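PDB 5YKR: probable aminotransferase from Pseudomonas aeruginosa, which is a member of the class-III aminotransferases, a family of pyridoxal phosphate enzymes, and forms an assembly of two protein chains. Local coordinates for residues V78-G83 / E440-H445; L82-A87 / T425-M430; F228-G233 / E260-S265; I382-E387 / A431-A436. All coordinates share one frame; numbering follows the deposited sequence.

Strand 76-79 and the loop after it open both long loops. Contact 1 closes the wider one, bringing residues 78-83 against helix 439-456, and contact 2 closes the other, setting residues 82-87 beside the 425-430 loop; the two share Leu82 and Gly83. Within both loops lies contact 3, a short closure between the segments that follow strands 220-225 and 255-259 of the seven-stranded sheet. Contact 4 opens later, pairing strands 385-389 and 430-432; it falls inside the span of contact 1 but crosses contact 2, because its segments alternate with those of that contact. Ser85 with Arg385, and Ser265 with Ile382, join contact 4 to contacts 2 and 3.

Contact 1. Residues V78-G83 / E440-H445; sequences VDFALG and EDVELH
Between Val78 and Phe80, the two residues that meet helix 439-456, Asp79 OD1 accepts two backbone N-H groups and turns the chain out of strand 76-79 in an Asx turn. Leu82 N lies 2.8 Å from Asp79 OD1 in a nearly straight bond (171°), coming from above the carboxylate plane. Ala81 N reaches the same oxygen from the same face, closer to its C-O axis and in a more bent bond. The turn follows an inner strand of the four-stranded mixed sheet, and the helix near the C-terminal end of the chain packs against its start. Val78 places CG2 anti to the backbone N, and this methyl presses on the aliphatic root of Asp441, with Val78 CG2 3.6 Å from Asp441 CB. The carboxylate of Asp441 itself forms a salt bridge with Arg438. Beside it, Val78 CG1 and Leu444 CD2 touch as the two side chains run alongside in opposite senses. The Phe80 ring turns its edge to the helix backbone, meeting Asp441 O and Val442 N near its plane, while Val442 CG2 adds an apolar contact at Phe80 CZ; Leu362 of helix 349-372 also touches both side chains. His445 completes a T-shaped pair with its edge toward the face of Phe80, the ring centroids 5.7 Å apart and the planes at 62°, and His445 CB lies 4.0 Å from Phe80 CE2.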
loop_
_atom_site.group_PDB
_atom_site.type_symbol
_atom_site.label_atom_id
_atom_site.label_comp_id
_atom_site.label_asym_id
_atom_site.label_seq_id
_atom_site.Cartn_x
_atom_site.Cartn_y
_atom_site.Cartn_z
ATOM N N VAL A 78 -7.311 28.431 1.447
ATOM C CA VAL A 78 -8.200 27.656 0.610
ATOM C C VAL A 78 -7.316 26.625 -0.116
ATOM O O VAL A 78 -6.213 26.912 -0.605
ATOM C CB VAL A 78 -9.057 28.434 -0.409
ATOM C CG1 VAL A 78 -8.276 29.402 -1.153
ATOM C CG2 VAL A 78 -9.704 27.496 -1.399
ATOM N N ASP A 79 -7.798 25.383 -0.102
ATOM C CA ASP A 79 -7.040 24.226 -0.565
ATOM C C ASP A 79 -7.557 23.734 -1.889
ATOM O O ASP A 79 -8.659 23.135 -1.976
ATOM C CB ASP A 79 -7.085 23.143 0.512
ATOM C CG ASP A 79 -6.105 22.024 0.263
ATOM O OD1 ASP A 79 -5.426 22.026 -0.793
ATOM O OD2 ASP A 79 -6.039 21.087 1.108
ATOM N N PHE A 80 -6.751 23.964 -2.950
ATOM C CA PHE A 80 -6.941 23.367 -4.265
ATOM C C PHE A 80 -6.011 22.160 -4.547
ATOM O O PHE A 80 -6.033 21.576 -5.636
ATOM C CB PHE A 80 -6.753 24.440 -5.382
ATOM C CG PHE A 80 -7.845 25.472 -5.461
ATOM C CD1 PHE A 80 -9.037 25.172 -6.061
ATOM C CD2 PHE A 80 -7.711 26.703 -4.860
ATOM C CE1 PHE A 80 -10.053 26.094 -6.144
ATOM C CE2 PHE A 80 -8.741 27.641 -4.937
ATOM C CZ PHE A 80 -9.877 27.338 -5.589
ATOM N N ALA A 81 -5.179 21.849 -3.551
ATOM C CA ALA A 81 -4.272 20.684 -3.598
ATOM C C ALA A 81 -4.950 19.395 -3.145
ATOM O O ALA A 81 -4.775 18.326 -3.751
ATOM C CB ALA A 81 -3.077 20.964 -2.700
ATOM N N LEU A 82 -5.729 19.529 -2.062
ATOM C CA LEU A 82 -6.617 18.451 -1.568
ATOM C C LEU A 82 -5.847 17.131 -1.423
ATOM O O LEU A 82 -6.244 16.076 -1.966
ATOM C CB LEU A 82 -7.851 18.328 -2.443
ATOM C CG LEU A 82 -8.750 19.566 -2.428
ATOM C CD1 LEU A 82 -9.893 19.417 -3.436
ATOM C CD2 LEU A 82 -9.305 19.822 -1.019
ATOM N N GLY A 83 -4.723 17.199 -0.709
ATOM C CA GLY A 83 -3.961 15.968 -0.437
ATOM C C GLY A 83 -3.358 15.361 -1.690
ATOM O O GLY A 83 -3.175 14.165 -1.795
ATOM N N GLU A 440 -15.892 32.447 -4.269
ATOM C CA GLU A 440 -14.875 33.356 -3.732
ATOM C C GLU A 440 -13.474 32.770 -3.686
ATOM O O GLU A 440 -12.474 33.495 -3.783
ATOM C CB GLU A 440 -15.276 33.959 -2.355
ATOM C CG GLU A 440 -15.359 32.980 -1.207
ATOM C CD GLU A 440 -15.996 33.556 0.052
ATOM O OE1 GLU A 440 -15.316 34.370 0.734
ATOM O OE2 GLU A 440 -17.157 33.179 0.361
ATOM N N ASP A 441 -13.401 31.454 -3.489
ATOM C CA ASP A 441 -12.110 30.785 -3.402
ATOM C C ASP A 441 -11.453 30.757 -4.784
ATOM O O ASP A 441 -10.245 30.986 -4.924
ATOM C CB ASP A 441 -12.310 29.335 -2.962
ATOM C CG ASP A 441 -12.949 29.184 -1.608
ATOM O OD1 ASP A 441 -12.837 30.103 -0.762
ATOM O OD2 ASP A 441 -13.591 28.100 -1.405
ATOM N N VAL A 442 -12.260 30.502 -5.796
ATOM C CA VAL A 442 -11.791 30.558 -7.176
ATOM C C VAL A 442 -11.346 31.985 -7.540
ATOM O O VAL A 442 -10.289 32.170 -8.176
ATOM C CB VAL A 442 -12.866 30.044 -8.132
ATOM C CG1 VAL A 442 -12.459 30.277 -9.571
ATOM C CG2 VAL A 442 -13.140 28.581 -7.882
ATOM N N GLU A 443 -12.123 32.983 -7.129
ATOM C CA GLU A 443 -11.745 34.364 -7.399
ATOM C C GLU A 443 -10.419 34.722 -6.738
ATOM O O GLU A 443 -9.592 35.453 -7.332
ATOM C CB GLU A 443 -12.902 35.312 -6.959
ATOM C CG GLU A 443 -14.148 35.140 -7.815
ATOM C CD GLU A 443 -15.502 35.575 -7.171
ATOM O OE1 GLU A 443 -15.551 36.273 -6.107
ATOM O OE2 GLU A 443 -16.561 35.207 -7.757
ATOM N N LEU A 444 -10.194 34.230 -5.529
ATOM C CA LEU A 444 -8.917 34.492 -4.850
ATOM C C LEU A 444 -7.769 33.856 -5.627
ATOM O O LEU A 444 -6.742 34.505 -5.906
ATOM C CB LEU A 444 -8.941 34.000 -3.409
ATOM C CG LEU A 444 -7.647 34.166 -2.592
ATOM C CD1 LEU A 444 -7.270 35.650 -2.453
ATOM C CD2 LEU A 444 -7.786 33.543 -1.231
ATOM N N HIS A 445 -7.893 32.584 -5.970
ATOM C CA HIS A 445 -6.891 31.962 -6.847
ATOM C C HIS A 445 -6.592 32.824 -8.066
ATOM O O HIS A 445 -5.425 33.057 -8.425
ATOM C CB HIS A 445 -7.392 30.574 -7.294
ATOM C CG HIS A 445 -6.511 29.927 -8.329
ATOM N ND1 HIS A 445 -6.662 30.089 -9.699
ATOM C CD2 HIS A 445 -5.454 29.101 -8.167
ATOM C CE1 HIS A 445 -5.718 29.415 -10.327
ATOM N NE2 HIS A 445 -4.988 28.778 -9.415
#

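Contact 2. Residues L82-A87 / T425-M430; sequences LGDSGA and TPFHNM
Asp84 and Thr425 each swing their polar group anti to the backbone N (chi1 -168° for CG of Asp84, -176° for OG1 of Thr425), and the two groups meet where two beta turns face each other. One is the type I' turn from Gly83 to Gly86, the other the type I turn from Thr425 to His428; the contact thus joins the loop after strand 76-79 to the one leading into strand 430-432. Thr425 OG1 donates to Asp84 OD1 at 2.7 Å, approaching from above the carboxylate, about 50° out of its plane. The His428 ring lies nearly coplanar with that carboxylate and turns its edge to the same oxygen, but His428 ND1 is 3.5 Å from Asp84 OD1 and the approach is a close polar contact rather than a bond. Phe427 stands at a steep angle to the carboxylate, with Phe427 CD2 3.5 Å from Asp84 OD2. Pro426 CG covers one face of this ring, 3.8 Å above the plane and over its centre, while the Asp84 carboxyl group comes up at the ring edge. The second subunit approaches here as well: Thr328 of that chain packs on Asp84 and its Ile320 on Phe427, which places the turns at the dimer interface. Next along the chain, Ser85 OG is hydrogen-bonded to Arg385. The bent Met430 chain brings its terminal methyl up to this hydroxyl, Met430 CE lying 3.7 Å from Ser85 OG.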
loop_
_atom_site.group_PDB
_atom_site.type_symbol
_atom_site.label_atom_id
_atom_site.label_comp_id
_atom_site.label_asym_id
_atom_site.label_seq_id
_atom_site.Cartn_x
_atom_site.Cartn_y
_atom_site.Cartn_z
ATOM N N LEU A 82 -5.729 19.529 -2.062
ATOM C CA LEU A 82 -6.617 18.451 -1.568
ATOM C C LEU A 82 -5.847 17.131 -1.423
ATOM O O LEU A 82 -6.244 16.076 -1.966
ATOM C CB LEU A 82 -7.851 18.328 -2.443
ATOM C CG LEU A 82 -8.750 19.566 -2.428
ATOM C CD1 LEU A 82 -9.893 19.417 -3.436
ATOM C CD2 LEU A 82 -9.305 19.822 -1.019
ATOM N N GLY A 83 -4.723 17.199 -0.709
ATOM C CA GLY A 83 -3.961 15.968 -0.437
ATOM C C GLY A 83 -3.358 15.361 -1.690
ATOM O O GLY A 83 -3.175 14.165 -1.795
ATOM N N ASP A 84 -2.994 16.208 -2.635
ATOM C CA ASP A 84 -2.585 15.763 -3.980
ATOM C C ASP A 84 -3.603 14.816 -4.570
ATOM O O ASP A 84 -3.263 13.734 -5.055
ATOM C CB ASP A 84 -1.166 15.179 -3.972
ATOM C CG ASP A 84 -0.621 14.987 -5.338
ATOM O OD1 ASP A 84 -0.782 15.950 -6.179
ATOM O OD2 ASP A 84 0.021 13.946 -5.576
ATOM N N SER A 85 -4.880 15.222 -4.444
ATOM C CA SER A 85 -6.038 14.464 -4.917
ATOM C C SER A 85 -6.520 13.344 -3.956
ATOM O O SER A 85 -7.610 12.831 -4.145
ATOM C CB SER A 85 -5.866 13.986 -6.372
ATOM O OG SER A 85 -5.446 15.083 -7.149
ATOM N N GLY A 86 -5.739 13.011 -2.903
ATOM C CA GLY A 86 -6.191 12.033 -1.901
ATOM C C GLY A 86 -7.462 12.479 -1.153
ATOM O O GLY A 86 -8.223 11.681 -0.630
ATOM N N ALA A 87 -7.653 13.776 -1.087
ATOM C CA ALA A 87 -8.840 14.403 -0.499
ATOM C C ALA A 87 -9.698 15.136 -1.545
ATOM O O ALA A 87 -10.244 16.206 -1.290
ATOM C CB ALA A 87 -8.444 15.356 0.650
ATOM N N THR A 425 -1.131 21.867 -5.214
ATOM C CA THR A 425 -0.237 20.751 -5.053
ATOM C C THR A 425 1.115 21.043 -5.660
ATOM O O THR A 425 1.184 21.612 -6.755
ATOM C CB THR A 425 -0.829 19.460 -5.580
ATOM O OG1 THR A 425 0.082 18.391 -5.287
ATOM C CG2 THR A 425 -1.088 19.494 -7.073
ATOM N N PRO A 426 2.205 20.676 -4.967
ATOM C CA PRO A 426 3.493 21.118 -5.494
ATOM C C PRO A 426 3.925 20.368 -6.697
ATOM O O PRO A 426 4.851 20.802 -7.364
ATOM C CB PRO A 426 4.453 20.900 -4.338
ATOM C CG PRO A 426 3.814 19.926 -3.474
ATOM C CD PRO A 426 2.325 20.107 -3.623
ATOM N N PHE A 427 3.266 19.264 -7.019
ATOM C CA PHE A 427 3.759 18.355 -8.085
ATOM C C PHE A 427 3.192 18.629 -9.440
ATOM O O PHE A 427 3.531 17.961 -10.396
ATOM C CB PHE A 427 3.477 16.886 -7.718
ATOM C CG PHE A 427 3.776 16.566 -6.292
ATOM C CD1 PHE A 427 5.030 16.726 -5.780
ATOM C CD2 PHE A 427 2.776 16.125 -5.441
ATOM C CE1 PHE A 427 5.287 16.470 -4.418
ATOM C CE2 PHE A 427 3.020 15.852 -4.139
ATOM C CZ PHE A 427 4.262 16.058 -3.596
ATOM N N HIS A 428 2.271 19.601 -9.520
ATOM C CA HIS A 428 1.548 19.866 -10.774
ATOM C C HIS A 428 1.338 21.380 -10.862
ATOM O O HIS A 428 1.493 22.068 -9.878
ATOM C CB HIS A 428 0.169 19.123 -10.793
ATOM C CG HIS A 428 0.256 17.629 -10.625
ATOM N ND1 HIS A 428 0.048 16.931 -9.446
ATOM C CD2 HIS A 428 0.623 16.711 -11.537
ATOM C CE1 HIS A 428 0.274 15.636 -9.674
ATOM N NE2 HIS A 428 0.583 15.475 -10.943
ATOM N N ASN A 429 0.831 21.873 -11.981
ATOM C CA ASN A 429 0.318 23.242 -12.087
ATOM C C ASN A 429 -1.201 23.178 -12.157
ATOM O O ASN A 429 -1.850 23.778 -13.047
ATOM C CB ASN A 429 0.902 23.937 -13.322
ATOM C CG ASN A 429 2.396 24.076 -13.221
ATOM O OD1 ASN A 429 2.885 24.796 -12.322
ATOM N ND2 ASN A 429 3.153 23.368 -14.117
ATOM N N MET A 430 -1.782 22.404 -11.225
ATOM C CA MET A 430 -3.204 22.072 -11.277
ATOM C C MET A 430 -3.929 22.669 -10.064
ATOM O O MET A 430 -3.345 22.967 -9.053
ATOM C CB MET A 430 -3.468 20.528 -11.340
ATOM C CG MET A 430 -3.351 19.766 -10.020
ATOM S SD MET A 430 -4.947 19.613 -9.202
ATOM C CE MET A 430 -4.497 18.632 -7.773
#

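Contact 3. Residues F228-G233 / E260-S265; sequences FMTNVG and ETHTIS
The tight part of the contact gathers round Thr230, His262 and Thr263, whereas partly exposed Asn231 forms its looser margin. The two segments leave neighbouring parallel strands, 220-225 and 255-259, of the large seven-stranded sheet of the pyridoxal phosphate transferase fold. Thr263 CG2 packs 3.3 Å from Phe228 O and 4.0 Å from Thr230 CG2, so this one methyl touches both a carbonyl oxygen and a second methyl. The Thr263 hydroxyl turns the other way and donates to Glu260 OE1 at 2.6 Å. With chi1 near 67°, Thr230 points OG1 at the edge of the His262 ring, where His262 ND1 donates to it at 2.8 Å, only 3° out of the ring plane. At the margin, Asn231 ND2 comes to 3.2 Å from His262 CE1, a contact without a hydrogen bond, its amide plane turned about 43° from the ring. Asn231 OD1 makes a weak hydrogen bond to O3 of the modified residue LLP at position 286, which places this margin beside the cofactor. Because Thr230 OG1 accepts from His262, its own hydrogen is probably directed to Glu226 OE2, which would make a hydrogen-bonded chain from imidazole through hydroxyl to carboxylate.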
loop_
_atom_site.group_PDB
_atom_site.type_symbol
_atom_site.label_atom_id
_atom_site.label_comp_id
_atom_site.label_asym_id
_atom_site.label_seq_id
_atom_site.Cartn_x
_atom_site.Cartn_y
_atom_site.Cartn_z
ATOM N N PHE A 228 -6.493 10.049 -20.235
ATOM C CA PHE A 228 -6.164 11.452 -20.507
ATOM C C PHE A 228 -4.983 11.673 -19.573
ATOM O O PHE A 228 -5.126 11.418 -18.370
ATOM C CB PHE A 228 -7.432 12.258 -20.174
ATOM C CG PHE A 228 -7.393 13.717 -20.507
ATOM C CD1 PHE A 228 -6.536 14.599 -19.890
ATOM C CD2 PHE A 228 -8.357 14.221 -21.373
ATOM C CE1 PHE A 228 -6.567 15.946 -20.210
ATOM C CE2 PHE A 228 -8.398 15.549 -21.716
ATOM C CZ PHE A 228 -7.505 16.406 -21.116
ATOM N N MET A 229 -3.789 11.971 -20.110
ATOM C CA MET A 229 -2.624 11.986 -19.224
ATOM C C MET A 229 -2.694 13.205 -18.307
ATOM O O MET A 229 -3.067 14.302 -18.749
ATOM C CB MET A 229 -1.305 11.961 -20.001
ATOM C CG MET A 229 -1.231 10.839 -20.992
ATOM S SD MET A 229 0.357 10.732 -21.889
ATOM C CE MET A 229 1.499 10.254 -20.582
ATOM N N THR A 230 -2.321 13.035 -17.053
ATOM C CA THR A 230 -2.406 14.101 -16.052
ATOM C C THR A 230 -1.157 14.314 -15.254
ATOM O O THR A 230 -1.121 15.182 -14.391
ATOM C CB THR A 230 -3.552 13.851 -15.049
ATOM O OG1 THR A 230 -3.250 12.701 -14.259
ATOM C CG2 THR A 230 -4.891 13.682 -15.779
ATOM N N ASN A 231 -0.101 13.565 -15.558
ATOM C CA ASN A 231 1.104 13.590 -14.740
ATOM C C ASN A 231 2.337 14.127 -15.464
ATOM O O ASN A 231 3.466 13.837 -15.072
ATOM C CB ASN A 231 1.305 12.212 -14.122
ATOM C CG ASN A 231 0.254 11.860 -13.078
ATOM O OD1 ASN A 231 -0.496 10.807 -13.171
ATOM N ND2 ASN A 231 0.237 12.652 -12.062
ATOM N N VAL A 232 2.084 14.945 -16.491
ATOM C CA VAL A 232 3.136 15.701 -17.192
ATOM C C VAL A 232 2.513 16.984 -17.715
ATOM O O VAL A 232 2.580 17.311 -18.911
ATOM C CB VAL A 232 3.825 14.805 -18.274
ATOM C CG1 VAL A 232 2.837 14.349 -19.359
ATOM C CG2 VAL A 232 5.041 15.489 -18.827
ATOM N N GLY A 233 1.775 17.661 -16.841
ATOM C CA GLY A 233 0.685 18.464 -17.350
ATOM C C GLY A 233 -0.384 17.549 -17.951
ATOM O O GLY A 233 -0.325 16.309 -17.804
ATOM N N GLU A 260 -7.752 5.509 -13.704
ATOM C CA GLU A 260 -8.583 6.686 -13.518
ATOM C C GLU A 260 -8.323 7.382 -12.198
ATOM O O GLU A 260 -9.122 8.201 -11.720
ATOM C CB GLU A 260 -10.066 6.337 -13.644
ATOM C CG GLU A 260 -10.384 5.896 -15.081
ATOM C CD GLU A 260 -11.410 6.805 -15.762
ATOM O OE1 GLU A 260 -11.446 8.046 -15.497
ATOM O OE2 GLU A 260 -12.170 6.296 -16.635
ATOM N N THR A 261 -7.170 7.078 -11.601
ATOM C CA THR A 261 -6.854 7.658 -10.279
ATOM C C THR A 261 -6.967 9.200 -10.235
ATOM O O THR A 261 -7.320 9.773 -9.206
ATOM C CB THR A 261 -5.511 7.102 -9.801
ATOM O OG1 THR A 261 -5.621 5.679 -9.642
ATOM C CG2 THR A 261 -5.071 7.710 -8.493
ATOM N N HIS A 262 -6.583 9.865 -11.334
ATOM C CA HIS A 262 -6.838 11.296 -11.533
ATOM C C HIS A 262 -8.038 11.604 -12.392
ATOM O O HIS A 262 -8.758 12.577 -12.102
ATOM C CB HIS A 262 -5.631 12.030 -12.068
ATOM C CG HIS A 262 -4.548 12.266 -11.078
ATOM N ND1 HIS A 262 -3.270 12.630 -11.464
ATOM C CD2 HIS A 262 -4.570 12.342 -9.725
ATOM C CE1 HIS A 262 -2.536 12.848 -10.383
ATOM N NE2 HIS A 262 -3.293 12.678 -9.309
ATOM N N THR A 263 -8.253 10.872 -13.475
ATOM C CA THR A 263 -9.312 11.196 -14.430
ATOM C C THR A 263 -10.721 10.928 -13.888
ATOM O O THR A 263 -11.688 11.306 -14.553
ATOM C CB THR A 263 -9.086 10.547 -15.774
ATOM O OG1 THR A 263 -9.034 9.129 -15.594
ATOM C CG2 THR A 263 -7.773 11.054 -16.417
ATOM N N ILE A 264 -10.806 10.376 -12.664
ATOM C CA ILE A 264 -12.069 10.370 -11.928
ATOM C C ILE A 264 -12.612 11.800 -11.724
ATOM O O ILE A 264 -13.810 11.996 -11.446
ATOM C CB ILE A 264 -11.895 9.595 -10.606
ATOM C CG1 ILE A 264 -13.227 9.288 -9.908
ATOM C CG2 ILE A 264 -10.947 10.340 -9.676
ATOM C CD1 ILE A 264 -14.209 8.469 -10.747
ATOM N N SER A 265 -11.777 12.826 -11.932
ATOM C CA SER A 265 -12.268 14.194 -12.012
ATOM C C SER A 265 -13.308 14.442 -13.105
ATOM O O SER A 265 -14.038 15.448 -13.025
ATOM C CB SER A 265 -11.101 15.172 -12.153
ATOM O OG SER A 265 -10.492 15.041 -13.423
#

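Contact 4. Residues I382-E387 / A431-A436; sequences IGARVE and ALTCPA
Arg385 and Leu432 form a non-hydrogen-bonded antiparallel pair, and Val386 and Ala431 next to them a hydrogen-bonded one, closed by Val386 N to Ala431 O at 2.9 Å and Ala431 N to Val386 O at 2.8 Å. On the other side of the Arg385-Leu432 pair, Thr433 N donates to Ala384 O at 3.1 Å in a nearly straight bond (167°). That oxygen is also approached by Leu432 CA in a C-H...O contact of 3.5 Å. The pairing adds strand 430-432 to the edge of a beta hairpin whose type II' turn runs from Ile382 to Arg385, making a three-stranded antiparallel sheet. Leu432 leans over this turn, with Leu432 CD1 4.0 Å from Arg385 CB and 4.1 Å from Ala384 CB. From there the Arg385 chain runs out extended, CG to NE, carrying NH1 to its hydrogen bond with Ser85 OG. Val386 and Ala431 point to the opposite face, where both touch Leu362 of helix 349-372. Thr433 sets OG1 between its backbone N and carbonyl carbon (chi1 61°), which lets the hydroxyl pass close by the Ala384 methyl, 3.6 Å from Thr433 OG1 to Ala384 CB, and hydrogen-bond to Met355 O of the same helix.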
loop_
_atom_site.group_PDB
_atom_site.type_symbol
_atom_site.label_atom_id
_atom_site.label_comp_id
_atom_site.label_asym_id
_atom_site.label_seq_id
_atom_site.Cartn_x
_atom_site.Cartn_y
_atom_site.Cartn_z
ATOM N N ILE A 382 -10.284 18.938 -17.206
ATOM C CA ILE A 382 -11.009 17.677 -17.270
ATOM C C ILE A 382 -11.909 17.628 -16.046
ATOM O O ILE A 382 -11.473 17.326 -14.927
ATOM C CB ILE A 382 -10.110 16.426 -17.383
ATOM C CG1 ILE A 382 -8.911 16.464 -16.495
ATOM C CG2 ILE A 382 -9.720 16.270 -18.814
ATOM C CD1 ILE A 382 -8.329 15.071 -16.333
ATOM N N GLY A 383 -13.171 18.010 -16.262
ATOM C CA GLY A 383 -14.116 18.028 -15.166
ATOM C C GLY A 383 -13.724 18.991 -14.059
ATOM O O GLY A 383 -13.668 20.194 -14.281
ATOM N N ALA A 384 -13.446 18.450 -12.878
ATOM C CA ALA A 384 -13.082 19.211 -11.696
ATOM C C ALA A 384 -11.625 19.635 -11.623
ATOM O O ALA A 384 -11.238 20.348 -10.674
ATOM C CB ALA A 384 -13.427 18.418 -10.457
ATOM N N ARG A 385 -10.783 19.188 -12.580
ATOM C CA ARG A 385 -9.342 19.344 -12.475
ATOM C C ARG A 385 -8.839 20.246 -13.609
ATOM O O ARG A 385 -9.177 20.002 -14.765
ATOM C CB ARG A 385 -8.698 17.933 -12.564
ATOM C CG ARG A 385 -7.224 17.846 -12.276
ATOM C CD ARG A 385 -6.725 16.433 -12.529
ATOM N NE ARG A 385 -5.345 16.341 -12.065
ATOM C CZ ARG A 385 -4.975 16.026 -10.796
ATOM N NH1 ARG A 385 -5.871 15.707 -9.872
ATOM N NH2 ARG A 385 -3.713 16.122 -10.458
ATOM N N VAL A 386 -8.068 21.292 -13.256
ATOM C CA VAL A 386 -7.625 22.313 -14.223
ATOM C C VAL A 386 -6.097 22.450 -14.143
ATOM O O VAL A 386 -5.554 22.582 -13.039
ATOM C CB VAL A 386 -8.247 23.688 -13.853
ATOM C CG1 VAL A 386 -7.793 24.813 -14.781
ATOM C CG2 VAL A 386 -9.781 23.579 -13.868
ATOM N N GLU A 387 -5.412 22.436 -15.300
ATOM C CA GLU A 387 -3.942 22.576 -15.265
ATOM C C GLU A 387 -3.460 23.355 -16.466
ATOM O O GLU A 387 -3.910 23.113 -17.581
ATOM C CB GLU A 387 -3.297 21.181 -15.227
ATOM C CG GLU A 387 -1.774 21.177 -15.159
ATOM C CD GLU A 387 -1.184 19.939 -14.498
ATOM O OE1 GLU A 387 -1.944 18.943 -14.316
ATOM O OE2 GLU A 387 0.057 19.945 -14.214
ATOM N N ALA A 431 -5.248 22.811 -10.224
ATOM C CA ALA A 431 -6.170 23.117 -9.130
ATOM C C ALA A 431 -7.351 22.170 -9.286
ATOM O O ALA A 431 -7.816 21.883 -10.407
ATOM C CB ALA A 431 -6.675 24.556 -9.236
ATOM N N LEU A 432 -7.802 21.663 -8.142
ATOM C CA LEU A 432 -8.888 20.724 -8.079
ATOM C C LEU A 432 -10.002 21.329 -7.213
ATOM O O LEU A 432 -9.732 21.803 -6.096
ATOM C CB LEU A 432 -8.317 19.424 -7.426
ATOM C CG LEU A 432 -9.234 18.205 -7.380
ATOM C CD1 LEU A 432 -9.770 17.729 -8.743
ATOM C CD2 LEU A 432 -8.460 17.119 -6.697
ATOM N N THR A 433 -11.227 21.267 -7.707
ATOM C CA THR A 433 -12.386 21.729 -6.941
ATOM C C THR A 433 -13.083 20.552 -6.262
ATOM O O THR A 433 -12.978 19.417 -6.711
ATOM C CB THR A 433 -13.393 22.463 -7.845
ATOM O OG1 THR A 433 -13.862 21.565 -8.838
ATOM C CG2 THR A 433 -12.750 23.645 -8.508
ATOM N N CYS A 434 -13.736 20.848 -5.139
ATOM C CA CYS A 434 -14.508 19.875 -4.391
ATOM C C CYS A 434 -15.870 20.466 -4.048
ATOM O O CYS A 434 -16.110 21.648 -4.304
ATOM C CB CYS A 434 -13.750 19.431 -3.125
ATOM S SG CYS A 434 -13.570 20.652 -1.864
ATOM N N PRO A 435 -16.763 19.670 -3.456
ATOM C CA PRO A 435 -18.101 20.228 -3.152
ATOM C C PRO A 435 -18.094 21.428 -2.219
ATOM O O PRO A 435 -19.009 22.250 -2.304
ATOM C CB PRO A 435 -18.827 19.038 -2.521
ATOM C CG PRO A 435 -18.204 17.872 -3.153
ATOM C CD PRO A 435 -16.739 18.219 -3.255
ATOM N N ALA A 436 -17.046 21.544 -1.370
ATOM C CA ALA A 436 -16.915 22.657 -0.427
ATOM C C ALA A 436 -16.241 23.926 -1.032
ATOM O O ALA A 436 -16.248 24.992 -0.396
ATOM C CB ALA A 436 -16.165 22.222 0.801
#